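Local coordinates for dipicolinate synthase subunit A (PDB 3D4O), which probably forms one subunit of dipicolinate synthase, using a nicotinamide cofactor in making dipicolinate, the small molecule stored in bacterial spores, at residues H154-A159 and D213-I218. Numbering follows the deposited sequence.
Sequences HGANVA and DVDVCI
Strands 157-161 and 216-219, the central parallel pair of a Rossmann-type sheet with strand order 3-2-1-4-5-6, pair at their N-terminal ends through Val158 with Val216 and Ala159 with Cys217. Ala159 makes the regular ladder: its N donates to Val216 O at 3.0 Å, and its O accepts from Ile218 N at 2.9 Å. Two residues earlier, at Asn157, the pattern is disturbed. Asn157 O takes two donors, Asp215 N at 2.8 Å and the longer Val216 N at 3.3 Å, as the chain turns through Asp215 to enter its strand. The carboxylate of Asp215 then supplies what a regular partner strand would have given: with CG anti to its own carbonyl carbon (chi1 -63°), OD2 reaches Asn157 N at 2.8 Å and is met on its anti side, while OD1 bonds to His237 NE2. The Asn157 amide reaches back to Asp213, ahead of strand 216-219, where ND2 donates almost straight (168°) to Asp213 O at 3.0 Å. That oxygen lies in the amide plane, although ND2 stands above the carbonyl plane of Asp213. Replacing Asn157 by leucine would probably leave Asp213 O without this donor and the backbone at Asp213 less firmly tied to strand 157-161. Apolar contacts flank the ladder, with Ala159 CB against both methyls of Val214 and, on the face of Val158 and Val216, Val158 CG1 lying 3.8 Å from Ile218 CD1. Helix 165-176, which follows strand 157-161 and contains the last glycine of a probable GxGxxG dinucleotide-binding motif, lays Phe174 on both Val158 and Ile218. At the outer edges of the pair, Val158 bonds through its backbone to strand 180-185, and Asp215 to Phe239 of strand 239-242.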
loop_
_atom_site.group_PDB
_atom_site.type_symbol
_atom_site.label_atom_id
_atom_site.label_comp_id
_atom_site.label_asym_id
_atom_site.label_seq_id
_atom_site.Cartn_x
_atom_site.Cartn_y
_atom_site.Cartn_z
ATOM N N HIS C 154 -10.508 -3.575 -2.808
ATOM C CA HIS C 154 -11.522 -4.598 -2.604
ATOM C C HIS C 154 -12.791 -4.115 -3.305
ATOM O O HIS C 154 -13.273 -2.990 -3.063
ATOM C CB HIS C 154 -11.770 -4.780 -1.090
ATOM C CG HIS C 154 -12.692 -5.919 -0.753
ATOM N ND1 HIS C 154 -13.980 -5.972 -1.215
ATOM C CD2 HIS C 154 -12.540 -7.004 0.048
ATOM C CE1 HIS C 154 -14.579 -7.045 -0.731
ATOM N NE2 HIS C 154 -13.725 -7.693 0.036
ATOM N N GLY C 155 -13.275 -4.913 -4.241
ATOM C CA GLY C 155 -14.496 -4.607 -4.948
ATOM C C GLY C 155 -14.356 -3.693 -6.148
ATOM O O GLY C 155 -15.302 -3.472 -6.899
ATOM N N ALA C 156 -13.159 -3.172 -6.334
ATOM C CA ALA C 156 -12.871 -2.264 -7.462
ATOM C C ALA C 156 -12.621 -3.058 -8.713
ATOM O O ALA C 156 -12.329 -4.234 -8.652
ATOM C CB ALA C 156 -11.609 -1.392 -7.157
ATOM N N ASN C 157 -12.766 -2.391 -9.851
ATOM C CA ASN C 157 -12.470 -2.981 -11.141
ATOM C C ASN C 157 -11.025 -2.741 -11.465
ATOM O O ASN C 157 -10.619 -1.608 -11.656
ATOM C CB ASN C 157 -13.345 -2.372 -12.236
ATOM C CG ASN C 157 -14.815 -2.778 -12.093
ATOM O OD1 ASN C 157 -15.144 -3.804 -11.483
ATOM N ND2 ASN C 157 -15.690 -1.983 -12.671
ATOM N N VAL C 158 -10.256 -3.819 -11.549
ATOM C CA VAL C 158 -8.818 -3.730 -11.820
ATOM C C VAL C 158 -8.428 -4.508 -13.034
ATOM O O VAL C 158 -8.785 -5.663 -13.175
ATOM C CB VAL C 158 -8.001 -4.297 -10.612
ATOM C CG1 VAL C 158 -6.475 -4.343 -10.917
ATOM C CG2 VAL C 158 -8.300 -3.482 -9.354
ATOM N N ALA C 159 -7.728 -3.845 -13.936
ATOM C CA ALA C 159 -7.209 -4.468 -15.166
ATOM C C ALA C 159 -5.713 -4.559 -15.078
ATOM O O ALA C 159 -5.046 -3.626 -14.580
ATOM C CB ALA C 159 -7.563 -3.671 -16.396
ATOM N N ASP C 213 -14.566 1.078 -17.617
ATOM C CA ASP C 213 -15.107 1.024 -16.254
ATOM C C ASP C 213 -14.059 0.637 -15.221
ATOM O O ASP C 213 -14.363 0.345 -14.064
ATOM C CB ASP C 213 -16.300 0.067 -16.162
ATOM C CG ASP C 213 -15.946 -1.363 -16.528
ATOM O OD1 ASP C 213 -14.801 -1.600 -16.973
ATOM O OD2 ASP C 213 -16.821 -2.248 -16.373
ATOM N N VAL C 214 -12.814 0.664 -15.653
ATOM C CA VAL C 214 -11.697 0.271 -14.797
ATOM C C VAL C 214 -11.228 1.363 -13.869
ATOM O O VAL C 214 -11.010 2.529 -14.263
ATOM C CB VAL C 214 -10.543 -0.298 -15.642
ATOM C CG1 VAL C 214 -9.331 -0.519 -14.816
ATOM C CG2 VAL C 214 -11.037 -1.616 -16.260
ATOM N N ASP C 215 -11.028 0.945 -12.633
ATOM C CA ASP C 215 -10.617 1.855 -11.566
ATOM C C ASP C 215 -9.107 1.971 -11.401
ATOM O O ASP C 215 -8.599 3.008 -11.022
ATOM C CB ASP C 215 -11.181 1.361 -10.252
ATOM C CG ASP C 215 -12.660 1.365 -10.235
ATOM O OD1 ASP C 215 -13.241 2.409 -10.602
ATOM O OD2 ASP C 215 -13.226 0.336 -9.821
ATOM N N VAL C 216 -8.423 0.848 -11.604
ATOM C CA VAL C 216 -6.960 0.796 -11.521
ATOM C C VAL C 216 -6.481 -0.096 -12.636
ATOM O O VAL C 216 -6.973 -1.206 -12.808
ATOM C CB VAL C 216 -6.416 0.264 -10.165
ATOM C CG1 VAL C 216 -4.846 0.313 -10.140
ATOM C CG2 VAL C 216 -6.958 1.090 -8.979
ATOM N N CYS C 217 -5.556 0.432 -13.406
ATOM C CA CYS C 217 -4.979 -0.285 -14.520
ATOM C C CYS C 217 -3.470 -0.391 -14.351
ATOM O O CYS C 217 -2.780 0.618 -14.214
ATOM C CB CYS C 217 -5.301 0.452 -15.793
ATOM S SG CYS C 217 -4.604 -0.295 -17.296
ATOM N N ILE C 218 -2.985 -1.629 -14.328
ATOM C CA ILE C 218 -1.557 -1.906 -14.207
ATOM C C ILE C 218 -1.024 -2.434 -15.501
ATOM O O ILE C 218 -1.451 -3.482 -15.968
ATOM C CB ILE C 218 -1.290 -2.966 -13.099
ATOM C CG1 ILE C 218 -1.905 -2.451 -11.780
ATOM C CG2 ILE C 218 0.207 -3.241 -13.032
ATOM C CD1 ILE C 218 -2.761 -3.463 -11.073
#